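Local coordinates for enterobactin synthetase component F-related protein (Vibrio cholerae serotype O1, PDB 4OXI), which probably activates glycine with ATP as glycyl-adenosine-5'-phosphate, in a lipopolysaccharide modification pathway that gives resistance to antimicrobial peptides, at residues A[333-338]-A[346-351]; A[308-313]-A[506-511]; A[294-299]-A[317-322]; A[258-263]-A[270-275]. One frame throughout, in Å; residues are numbered along the deposited sequence.

In the fold
Interaction 1 includes residues 336-338 of the adenylate pocket, and the others lie around it, the side chain of Pro310 (interaction 2) about 7 Å and that of Ser262 (interaction 4) about 8 Å from the ligand. Interaction 2, its centre about 11 Å from that of interaction 1, joins the N-terminal core to a loop of the C-terminal part; the two meet where Gln338 OE1 lies 2.7 Å from Thr311 OG1, probably hydrogen-bonded. Interaction 3, about 12 Å from interaction 1 between centres, uses the far end of helix 311-318 and touches interaction 1 where Ile298 CD1 lies 3.7 Å from Trp348 CH2. Interaction 4 lies closest to the centre of the chain, about 9 Å from it.

Interaction 1: A[333-338]-A[346-351]; sequences SFFCGQ and EQWQQA. With GAP (glycyl-adenosine-5'-phosphate), chain B.
Ser333 and Phe335, alternate residues of strand 332-336, both direct their CB toward helix 342-352, where Trp348 meets them; the backbones stay well apart, the nearest CA atoms being those of Ser333 and Gln349 at 8.4 Å. The indole is held at its edge and on one face. At the edge, Trp348 NE1 donates to Ser333 OG over 2.7 Å, with the oxygen only 11° out of the ring plane and an N-H...O angle of 148°, a short but somewhat bent bond. Over the face stands Phe335: its CZ lies 3.6 Å from Trp348 CE2, and the phenyl ring and the five-membered ring, with centroids 4.9 Å apart, are perpendicular, a T-shaped pair in which Phe335 supplies the edge. Trp348 reaches this far because its CG is anti to the backbone N (chi1 -174°), which extends the indole from the helix toward the sheet. The two elements belong to the beta-alpha-beta unit of strand 332-336, helix 342-352 and strand 356-360, and between helix and sheet the tryptophan also packs on Val312 and Ile313 of helix 311-318. Further along, residues 336-338 reach the bound glycyl-adenosine-5'-phosphate: Cys336 SG comes 3.4 Å from the ligand's glycyl CA, Gly337 N 3.0 Å from adenine N7, and Gln338 O 3.3 Å from adenine N1. Lys472 is hydrogen-bonded both to Gly337 O and to the ligand, and Asp267 and Asp452 also hydrogen-bond the ligand.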
# COMPACT_ATOMS: atom_id res chain seq x y z
N SER A 333 -12.81 -5.30 -11.27
CA SER A 333 -12.70 -4.11 -10.43
C SER A 333 -12.49 -4.56 -9.00
O SER A 333 -13.38 -5.19 -8.41
CB SER A 333 -13.99 -3.30 -10.49
OG SER A 333 -14.15 -2.68 -11.76
N PHE A 334 -11.34 -4.23 -8.42
CA PHE A 334 -11.11 -4.55 -7.01
C PHE A 334 -11.12 -3.27 -6.18
O PHE A 334 -10.61 -2.24 -6.62
CB PHE A 334 -9.77 -5.25 -6.81
CG PHE A 334 -9.63 -6.58 -7.51
CD1 PHE A 334 -9.95 -7.76 -6.86
CD2 PHE A 334 -9.11 -6.65 -8.79
CE1 PHE A 334 -9.79 -9.00 -7.49
CE2 PHE A 334 -8.95 -7.86 -9.43
CZ PHE A 334 -9.29 -9.04 -8.77
N PHE A 335 -11.70 -3.34 -4.98
CA PHE A 335 -11.63 -2.21 -4.06
C PHE A 335 -11.16 -2.70 -2.70
O PHE A 335 -11.56 -3.77 -2.24
CB PHE A 335 -12.99 -1.50 -3.98
CG PHE A 335 -13.40 -0.89 -5.29
CD1 PHE A 335 -12.75 0.24 -5.78
CD2 PHE A 335 -14.40 -1.46 -6.06
CE1 PHE A 335 -13.11 0.80 -7.01
CE2 PHE A 335 -14.77 -0.90 -7.28
CZ PHE A 335 -14.11 0.23 -7.76
N CYS A 336 -10.26 -1.93 -2.07
CA CYS A 336 -9.71 -2.32 -0.78
C CYS A 336 -9.45 -1.08 0.03
O CYS A 336 -9.17 -0.01 -0.53
CB CYS A 336 -8.37 -3.06 -0.97
SG CYS A 336 -7.69 -3.78 0.57
N GLY A 337 -9.53 -1.21 1.35
CA GLY A 337 -9.05 -0.15 2.22
C GLY A 337 -10.07 0.51 3.11
O GLY A 337 -9.72 0.98 4.20
N GLN A 338 -11.32 0.59 2.64
CA GLN A 338 -12.41 1.22 3.37
C GLN A 338 -13.69 0.44 3.12
O GLN A 338 -13.77 -0.30 2.13
CB GLN A 338 -12.65 2.65 2.87
CG GLN A 338 -11.41 3.41 2.56
CD GLN A 338 -11.71 4.79 2.02
OE1 GLN A 338 -11.50 5.06 0.83
NE2 GLN A 338 -12.21 5.68 2.88
N GLU A 346 -22.73 -0.83 -6.61
CA GLU A 346 -23.76 -0.98 -7.65
C GLU A 346 -23.55 -0.00 -8.80
O GLU A 346 -23.60 -0.39 -9.97
CB GLU A 346 -25.17 -0.83 -7.07
CG GLU A 346 -26.28 -0.72 -8.13
CD GLU A 346 -26.45 -1.97 -9.00
OE1 GLU A 346 -25.93 -3.05 -8.64
OE2 GLU A 346 -27.10 -1.86 -10.07
N GLN A 347 -23.28 1.26 -8.47
CA GLN A 347 -23.06 2.25 -9.51
C GLN A 347 -21.80 1.97 -10.33
O GLN A 347 -21.76 2.24 -11.53
CB GLN A 347 -23.05 3.66 -8.91
CG GLN A 347 -24.44 4.15 -8.55
CD GLN A 347 -24.41 5.44 -7.75
OE1 GLN A 347 -24.27 5.42 -6.52
NE2 GLN A 347 -24.56 6.56 -8.44
N TRP A 348 -20.77 1.43 -9.69
CA TRP A 348 -19.56 1.12 -10.44
C TRP A 348 -19.83 -0.08 -11.33
O TRP A 348 -19.42 -0.09 -12.50
CB TRP A 348 -18.37 0.85 -9.50
CG TRP A 348 -17.05 0.66 -10.22
CD1 TRP A 348 -16.54 -0.50 -10.71
CD2 TRP A 348 -16.08 1.68 -10.52
NE1 TRP A 348 -15.30 -0.28 -11.29
CE2 TRP A 348 -15.01 1.06 -11.19
CE3 TRP A 348 -16.02 3.06 -10.28
CZ2 TRP A 348 -13.88 1.77 -11.63
CZ3 TRP A 348 -14.91 3.77 -10.72
CH2 TRP A 348 -13.86 3.12 -11.38
N GLN A 349 -20.55 -1.07 -10.81
CA GLN A 349 -20.85 -2.27 -11.59
C GLN A 349 -21.77 -1.99 -12.80
O GLN A 349 -21.64 -2.63 -13.84
CB GLN A 349 -21.43 -3.39 -10.71
CG GLN A 349 -21.72 -4.68 -11.49
CD GLN A 349 -21.73 -5.91 -10.61
OE1 GLN A 349 -22.70 -6.17 -9.89
NE2 GLN A 349 -20.65 -6.68 -10.66
N GLN A 350 -22.67 -1.02 -12.67
CA GLN A 350 -23.51 -0.63 -13.80
C GLN A 350 -22.67 -0.03 -14.92
O GLN A 350 -22.98 -0.20 -16.10
CB GLN A 350 -24.61 0.34 -13.38
CG GLN A 350 -25.81 -0.33 -12.71
CD GLN A 350 -26.47 -1.38 -13.61
OE1 GLN A 350 -27.16 -1.04 -14.58
NE2 GLN A 350 -26.25 -2.66 -13.30
N ALA A 351 -21.60 0.67 -14.56
CA ALA A 351 -20.71 1.24 -15.58
C ALA A 351 -19.91 0.16 -16.28
O ALA A 351 -19.70 0.24 -17.49
CB ALA A 351 -19.78 2.27 -14.98
N GAP B . -3.65 -3.43 2.52
CA GAP B . -4.88 -2.66 2.14
C GAP B . -5.06 -1.56 3.16
O GAP B . -5.96 -0.74 3.10
PA GAP B . -4.00 -0.44 5.44
O1A GAP B . -3.07 -1.10 6.43
O2A GAP B . -3.68 0.94 4.88
O3A GAP B . -4.10 -1.51 4.26
C5' GAP B . -5.89 -1.57 6.86
O5' GAP B . -5.45 -0.42 6.13
C4' GAP B . -7.25 -1.28 7.46
O4' GAP B . -8.12 -0.77 6.45
C3' GAP B . -7.96 -2.51 7.96
O3' GAP B . -7.54 -2.87 9.27
C2' GAP B . -9.42 -2.08 7.89
O2' GAP B . -9.73 -1.22 8.97
C1' GAP B . -9.47 -1.16 6.70
N9 GAP B . -9.96 -1.91 5.52
C8 GAP B . -9.20 -2.48 4.57
N7 GAP B . -9.96 -3.07 3.62
C5 GAP B . -11.25 -2.90 3.98
C6 GAP B . -12.56 -3.29 3.42
N6 GAP B . -12.65 -3.99 2.26
N1 GAP B . -13.67 -2.91 4.11
C2 GAP B . -13.59 -2.21 5.27
N3 GAP B . -12.43 -1.83 5.82
C4 GAP B . -11.25 -2.13 5.23

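Interaction 2: A[308-313]-A[506-511]; sequences SVPTVI and SGYASG
Tyr508 enters from the loop 506-511 and brings its phenol up to Pro310 and Thr311, at the start of the 311-318 helical region; its CA and that of Thr311, the nearest pair, are 7.2 Å apart. The outer end of the phenol meets the proline: Pro310 CG is 3.5 Å from Tyr508 OH and 4.0 Å from Tyr508 CZ, and the two side chains are roughly perpendicular. Nearer the root of the ring, Thr311 runs past in the opposite direction, with OG1 3.9 Å from Tyr508 CD2, a packing distance. The polar ends are satisfied elsewhere, the tyrosine hydroxyl at the carbonyl of Ala339 and the threonine hydroxyl at the side chain of Gln338, which also packs on Tyr508. Further out, Ser506 folds back over the phenol and puts its CB 3.7 Å above the centre of one face. With CG beside the backbone N (chi1 -54°), Tyr508 is turned so that its ring can lie under that serine. The loop is itself fixed by bonds from Tyr508 N to Ser504 OG, from Ser506 OG to Glu314, and between the backbones of Ala509 and Ala474. The side chain of Pro310 is about 7 Å from the bound adenylate. The contact is thus an interdomain interface beside the active site, as in adenylate-forming enzymes, whose small C-terminal domain sits over the large N-terminal one and changes its orientation during the reaction cycle.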
# COMPACT_ATOMS: atom_id res chain seq x y z
N SER A 308 -8.23 0.02 -6.35
CA SER A 308 -8.02 1.25 -5.60
C SER A 308 -8.90 1.25 -4.35
O SER A 308 -9.70 0.34 -4.16
CB SER A 308 -8.36 2.45 -6.45
OG SER A 308 -9.77 2.50 -6.68
N VAL A 309 -8.76 2.27 -3.51
CA VAL A 309 -9.71 2.50 -2.43
C VAL A 309 -11.05 2.85 -3.09
O VAL A 309 -11.08 3.30 -4.24
CB VAL A 309 -9.26 3.65 -1.50
CG1 VAL A 309 -8.05 3.23 -0.67
CG2 VAL A 309 -8.94 4.93 -2.31
N PRO A 310 -12.16 2.62 -2.38
CA PRO A 310 -13.48 2.85 -2.99
C PRO A 310 -13.86 4.34 -3.09
O PRO A 310 -14.90 4.66 -3.68
CB PRO A 310 -14.43 2.11 -2.06
CG PRO A 310 -13.71 2.04 -0.74
CD PRO A 310 -12.27 1.87 -1.11
N THR A 311 -13.05 5.22 -2.52
CA THR A 311 -13.22 6.67 -2.69
C THR A 311 -13.26 7.00 -4.16
O THR A 311 -13.96 7.93 -4.60
CB THR A 311 -12.04 7.43 -2.05
OG1 THR A 311 -12.07 7.26 -0.63
CG2 THR A 311 -12.13 8.91 -2.34
N VAL A 312 -12.51 6.24 -4.94
CA VAL A 312 -12.44 6.48 -6.38
C VAL A 312 -13.83 6.46 -7.03
O VAL A 312 -14.10 7.23 -7.95
CB VAL A 312 -11.47 5.49 -7.02
CG1 VAL A 312 -11.80 5.25 -8.49
CG2 VAL A 312 -10.04 6.00 -6.85
N ILE A 313 -14.73 5.62 -6.51
CA ILE A 313 -16.08 5.52 -7.06
C ILE A 313 -16.86 6.80 -6.79
O ILE A 313 -17.58 7.29 -7.66
CB ILE A 313 -16.87 4.35 -6.46
CG1 ILE A 313 -16.10 3.03 -6.64
CG2 ILE A 313 -18.26 4.26 -7.09
CD1 ILE A 313 -16.65 1.87 -5.79
N SER A 506 -20.90 8.38 1.82
CA SER A 506 -20.50 7.03 2.20
C SER A 506 -19.77 7.01 3.54
O SER A 506 -19.37 5.95 4.02
CB SER A 506 -19.62 6.39 1.12
OG SER A 506 -20.21 6.54 -0.17
N GLY A 507 -19.61 8.18 4.14
CA GLY A 507 -18.89 8.29 5.40
C GLY A 507 -17.38 8.38 5.26
O GLY A 507 -16.66 8.24 6.25
N TYR A 508 -16.88 8.59 4.05
CA TYR A 508 -15.43 8.71 3.85
C TYR A 508 -14.99 10.14 4.16
O TYR A 508 -15.60 11.09 3.70
CB TYR A 508 -15.02 8.34 2.40
CG TYR A 508 -15.48 6.97 1.90
CD1 TYR A 508 -15.70 5.91 2.78
CD2 TYR A 508 -15.70 6.75 0.55
CE1 TYR A 508 -16.13 4.66 2.31
CE2 TYR A 508 -16.13 5.51 0.07
CZ TYR A 508 -16.34 4.48 0.95
OH TYR A 508 -16.76 3.26 0.48
N ALA A 509 -13.93 10.26 4.96
CA ALA A 509 -13.36 11.56 5.34
C ALA A 509 -12.27 11.98 4.38
O ALA A 509 -11.34 11.22 4.14
CB ALA A 509 -12.79 11.50 6.76
N SER A 510 -12.37 13.19 3.83
CA SER A 510 -11.36 13.69 2.91
C SER A 510 -10.29 14.53 3.63
O SER A 510 -9.30 14.94 3.01
CB SER A 510 -12.01 14.52 1.80
OG SER A 510 -12.85 15.53 2.33
N GLY A 511 -10.50 14.78 4.92
CA GLY A 511 -9.60 15.63 5.69
C GLY A 511 -9.85 15.54 7.18
O GLY A 511 -10.69 14.74 7.64

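Interaction 3: A[294-299]-A[317-322]; sequences PAEFIH and LQRQTL
Ala295, in the first turn of helix 294-301, points its CB toward Thr321: this CB is 3.5 Å from Thr321 OG1, and the nearest CA atoms of the two segments, 6.5 Å apart, belong to this same pair. The CB contact is packing; the hydroxyl (chi1 52°) hydrogen-bonds to the carbonyl of Ala316. The same carbonyl takes Thr321 N in the Schellman motif that ends helix 311-318, with Gln320, of positive phi, as C-prime residue and Gln320 N bonded to Leu317 O at 3.1 Å. Reversing the chain there brings Arg319 and Thr321 together on the side of helix 294-301. Next in sequence, Glu296 bends at chi2 (97°) and carries its carboxylate back over them. Arg319 NH1 gives OE1 of Glu296 a nearly straight bond on the syn side, tilted out of the carboxylate plane; its modelled length of 2.5 Å is doubtful. NE adds a weak bond to the same oxygen at 3.1 Å. This oxygen lies in the guanidinium plane, although the two flat groups are inclined by 41°. Thr321 CG2, 3.6 Å from Glu296 OE1, gives the salt bridge an apolar flank. Further along, Ile298 turns to Trp306 of strand 305-308.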
# COMPACT_ATOMS: atom_id res chain seq x y z
N PRO A 294 -10.26 9.14 -12.47
CA PRO A 294 -9.95 7.72 -12.66
C PRO A 294 -10.77 7.05 -13.77
O PRO A 294 -10.21 6.28 -14.55
CB PRO A 294 -10.27 7.11 -11.28
CG PRO A 294 -11.28 8.03 -10.69
CD PRO A 294 -10.89 9.40 -11.16
N ALA A 295 -12.07 7.36 -13.84
CA ALA A 295 -12.91 6.78 -14.88
C ALA A 295 -12.45 7.19 -16.28
O ALA A 295 -12.41 6.37 -17.20
CB ALA A 295 -14.37 7.15 -14.65
N GLU A 296 -12.12 8.46 -16.45
CA GLU A 296 -11.56 8.91 -17.73
C GLU A 296 -10.25 8.20 -18.06
O GLU A 296 -9.99 7.87 -19.21
CB GLU A 296 -11.34 10.42 -17.75
CG GLU A 296 -12.61 11.24 -17.63
CD GLU A 296 -12.86 11.70 -16.21
OE1 GLU A 296 -13.13 12.90 -16.01
OE2 GLU A 296 -12.79 10.85 -15.29
N PHE A 297 -9.41 7.98 -17.05
CA PHE A 297 -8.15 7.27 -17.30
C PHE A 297 -8.46 5.84 -17.77
O PHE A 297 -7.89 5.37 -18.75
CB PHE A 297 -7.26 7.27 -16.04
CG PHE A 297 -5.86 6.73 -16.29
CD1 PHE A 297 -5.55 5.42 -16.00
CD2 PHE A 297 -4.88 7.54 -16.84
CE1 PHE A 297 -4.27 4.93 -16.24
CE2 PHE A 297 -3.61 7.06 -17.09
CZ PHE A 297 -3.30 5.75 -16.79
N ILE A 298 -9.36 5.16 -17.07
CA ILE A 298 -9.71 3.78 -17.42
C ILE A 298 -10.20 3.70 -18.86
O ILE A 298 -9.71 2.90 -19.65
CB ILE A 298 -10.79 3.21 -16.47
CG1 ILE A 298 -10.18 2.88 -15.10
CG2 ILE A 298 -11.45 1.99 -17.07
CD1 ILE A 298 -11.10 3.16 -13.92
N HIS A 299 -11.17 4.55 -19.19
CA HIS A 299 -11.71 4.58 -20.54
C HIS A 299 -10.66 4.96 -21.60
O HIS A 299 -10.57 4.31 -22.65
CB HIS A 299 -12.91 5.53 -20.61
CG HIS A 299 -13.44 5.72 -21.99
ND1 HIS A 299 -14.20 4.76 -22.64
CD2 HIS A 299 -13.29 6.74 -22.87
CE1 HIS A 299 -14.50 5.19 -23.85
NE2 HIS A 299 -13.97 6.38 -24.02
N LEU A 317 -18.34 9.57 -9.53
CA LEU A 317 -19.73 10.00 -9.49
C LEU A 317 -19.87 11.51 -9.40
O LEU A 317 -20.77 12.10 -10.02
CB LEU A 317 -20.48 9.35 -8.33
CG LEU A 317 -20.84 7.88 -8.57
CD1 LEU A 317 -21.37 7.22 -7.31
CD2 LEU A 317 -21.84 7.77 -9.70
N GLN A 318 -18.99 12.14 -8.63
CA GLN A 318 -19.01 13.59 -8.47
C GLN A 318 -18.72 14.29 -9.80
O GLN A 318 -19.28 15.35 -10.08
CB GLN A 318 -18.03 14.04 -7.38
CG GLN A 318 -18.54 13.77 -5.95
CD GLN A 318 -17.42 13.68 -4.90
OE1 GLN A 318 -16.27 14.07 -5.14
NE2 GLN A 318 -17.77 13.16 -3.72
N ARG A 319 -17.87 13.68 -10.62
CA ARG A 319 -17.52 14.25 -11.91
C ARG A 319 -18.48 13.85 -13.02
O ARG A 319 -18.24 14.15 -14.19
CB ARG A 319 -16.11 13.81 -12.31
CG ARG A 319 -15.05 14.16 -11.30
CD ARG A 319 -13.76 13.44 -11.64
NE ARG A 319 -13.38 13.69 -13.03
CZ ARG A 319 -12.69 14.76 -13.42
NH1 ARG A 319 -12.37 14.91 -14.70
NH2 ARG A 319 -12.32 15.67 -12.53
N GLN A 320 -19.56 13.16 -12.66
CA GLN A 320 -20.57 12.71 -13.62
C GLN A 320 -19.97 11.87 -14.75
O GLN A 320 -20.24 12.12 -15.92
CB GLN A 320 -21.33 13.92 -14.18
CG GLN A 320 -21.65 14.99 -13.13
CD GLN A 320 -22.25 16.27 -13.72
OE1 GLN A 320 -22.85 16.25 -14.80
NE2 GLN A 320 -22.09 17.38 -13.00
N THR A 321 -19.14 10.88 -14.40
CA THR A 321 -18.46 10.05 -15.39
C THR A 321 -18.85 8.59 -15.31
O THR A 321 -18.36 7.76 -16.09
CB THR A 321 -16.91 10.13 -15.26
OG1 THR A 321 -16.53 9.85 -13.90
CG2 THR A 321 -16.40 11.49 -15.66
N LEU A 322 -19.72 8.25 -14.37
CA LEU A 322 -20.04 6.86 -14.12
C LEU A 322 -21.41 6.50 -14.66
O LEU A 322 -22.27 6.02 -13.92
CB LEU A 322 -20.01 6.57 -12.61
CG LEU A 322 -18.84 5.82 -11.99
CD1 LEU A 322 -19.27 5.15 -10.69
CD2 LEU A 322 -18.25 4.81 -12.95

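Interaction 4: A[258-263]-A[270-275]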
# COMPACT_ATOMS: atom_id res chain seq x y z
N VAL A 258 -3.49 -3.41 -16.72
CA VAL A 258 -3.68 -3.26 -15.29
C VAL A 258 -3.39 -1.84 -14.84
O VAL A 258 -2.31 -1.30 -15.12
CB VAL A 258 -2.78 -4.23 -14.53
CG1 VAL A 258 -2.99 -4.07 -13.03
CG2 VAL A 258 -3.08 -5.66 -14.97
N GLY A 259 -4.35 -1.23 -14.16
CA GLY A 259 -4.13 0.10 -13.63
C GLY A 259 -3.12 0.06 -12.49
O GLY A 259 -3.05 -0.92 -11.74
N GLN A 260 -2.32 1.12 -12.37
CA GLN A 260 -1.47 1.31 -11.20
C GLN A 260 -1.84 2.66 -10.57
O GLN A 260 -1.18 3.67 -10.81
CB GLN A 260 0.02 1.27 -11.60
CG GLN A 260 0.95 0.81 -10.49
CD GLN A 260 1.04 1.80 -9.34
OE1 GLN A 260 1.88 2.70 -9.35
NE2 GLN A 260 0.17 1.63 -8.34
N TYR A 261 -2.90 2.68 -9.78
CA TYR A 261 -3.40 3.91 -9.19
C TYR A 261 -2.71 4.32 -7.87
O TYR A 261 -2.32 5.47 -7.71
CB TYR A 261 -4.91 3.79 -8.99
CG TYR A 261 -5.54 4.95 -8.25
CD1 TYR A 261 -6.00 6.08 -8.93
CD2 TYR A 261 -5.70 4.90 -6.87
CE1 TYR A 261 -6.61 7.13 -8.23
CE2 TYR A 261 -6.29 5.94 -6.18
CZ TYR A 261 -6.74 7.05 -6.85
OH TYR A 261 -7.33 8.06 -6.12
N SER A 262 -2.58 3.39 -6.93
CA SER A 262 -2.11 3.71 -5.58
C SER A 262 -0.64 4.17 -5.53
O SER A 262 0.18 3.74 -6.35
CB SER A 262 -2.29 2.50 -4.67
OG SER A 262 -3.65 2.07 -4.65
N ASP A 263 -0.31 5.03 -4.56
CA ASP A 263 1.08 5.39 -4.29
C ASP A 263 1.91 4.14 -3.97
O ASP A 263 1.39 3.17 -3.42
CB ASP A 263 1.16 6.38 -3.11
CG ASP A 263 0.49 7.74 -3.42
OD1 ASP A 263 0.46 8.17 -4.61
OD2 ASP A 263 -0.02 8.38 -2.47
N VAL A 270 1.75 -2.78 -4.66
CA VAL A 270 2.44 -4.06 -4.75
C VAL A 270 1.58 -5.08 -5.46
O VAL A 270 2.05 -5.84 -6.30
CB VAL A 270 2.78 -4.59 -3.36
CG1 VAL A 270 3.42 -5.98 -3.46
CG2 VAL A 270 3.71 -3.61 -2.65
N HIS A 271 0.30 -5.09 -5.13
CA HIS A 271 -0.64 -5.94 -5.86
C HIS A 271 -0.61 -5.60 -7.37
O HIS A 271 -0.38 -6.49 -8.19
CB HIS A 271 -2.03 -5.76 -5.26
CG HIS A 271 -3.15 -6.25 -6.12
ND1 HIS A 271 -3.95 -7.32 -5.77
CD2 HIS A 271 -3.64 -5.79 -7.30
CE1 HIS A 271 -4.87 -7.50 -6.70
NE2 HIS A 271 -4.71 -6.59 -7.64
N ASP A 272 -0.83 -4.33 -7.71
CA ASP A 272 -0.86 -3.91 -9.12
C ASP A 272 0.35 -4.43 -9.88
O ASP A 272 0.22 -5.05 -10.95
CB ASP A 272 -0.86 -2.36 -9.25
CG ASP A 272 -2.02 -1.68 -8.49
OD1 ASP A 272 -3.10 -2.31 -8.34
OD2 ASP A 272 -1.85 -0.50 -8.06
N ILE A 273 1.53 -4.18 -9.31
CA ILE A 273 2.80 -4.48 -9.98
C ILE A 273 3.02 -5.97 -10.20
O ILE A 273 3.40 -6.39 -11.30
CB ILE A 273 3.99 -3.90 -9.18
CG1 ILE A 273 3.94 -2.37 -9.17
CG2 ILE A 273 5.31 -4.36 -9.76
CD1 ILE A 273 5.10 -1.73 -8.39
N PHE A 274 2.81 -6.79 -9.17
CA PHE A 274 3.14 -8.20 -9.30
C PHE A 274 2.04 -9.05 -9.91
O PHE A 274 2.31 -10.08 -10.52
CB PHE A 274 3.69 -8.76 -7.98
CG PHE A 274 5.01 -8.17 -7.62
CD1 PHE A 274 6.17 -8.64 -8.24
CD2 PHE A 274 5.10 -7.12 -6.73
CE1 PHE A 274 7.39 -8.08 -7.95
CE2 PHE A 274 6.33 -6.55 -6.43
CZ PHE A 274 7.47 -7.03 -7.03
N TYR A 275 0.79 -8.58 -9.76
CA TYR A 275 -0.35 -9.16 -10.46
C TYR A 275 -0.13 -9.01 -11.96
O TYR A 275 -0.34 -9.95 -12.73
CB TYR A 275 -1.59 -8.36 -10.10
CG TYR A 275 -2.93 -9.00 -10.36
CD1 TYR A 275 -3.08 -10.38 -10.54
CD2 TYR A 275 -4.07 -8.22 -10.38
CE1 TYR A 275 -4.35 -10.95 -10.74
CE2 TYR A 275 -5.31 -8.76 -10.58
CZ TYR A 275 -5.45 -10.12 -10.76
OH TYR A 275 -6.73 -10.60 -10.96
O HOH W 1 -4.75 -3.02 -10.53
O HOH W 2 -3.71 0.63 -6.87
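Asp272 and Gln260 meet at about a right angle, the aspartate reaching from helix 268-279 and the glutamine curling back from the end of strand 257-260; their CA atoms are 5.7 Å apart, the nearest pair. Gln260 starts with CG anti to its backbone N and then bends at chi2 (-68°), which turns the amide back to the carboxylate. NE2 gives a nearly straight bond of 2.9 Å to Asp272 OD2, taking the lone pair that faces away from OD1. The bond lies in the amide plane, while amide and carboxylate are inclined by 32°. A second N-H of the same NE2 goes to Ser262 O, again at 2.9 Å and in the carbonyl plane, and OE1 is hydrogen-bonded to the hydroxyl of Tyr111, so every polar atom of this buried amide has a partner and its rotation is fixed. Strand and helix are the first two elements of a beta-alpha-beta unit completed by strand 282-285; the axes of segments 258-260 and 270-275 approach to 8.1 Å and run roughly antiparallel, at 144°. Water fills in between the carboxylate and the strand's backbone. One molecule accepts from Ser262 N at 3.0 Å and lies 2.5 Å from Asp272 OD2; another sits 2.8 Å from OD1 of Asp272, within hydrogen-bonding distance of Gly259 O. Val258 CG1 comes 3.9 Å from Asp272 O, and its side chain also touches Leu283.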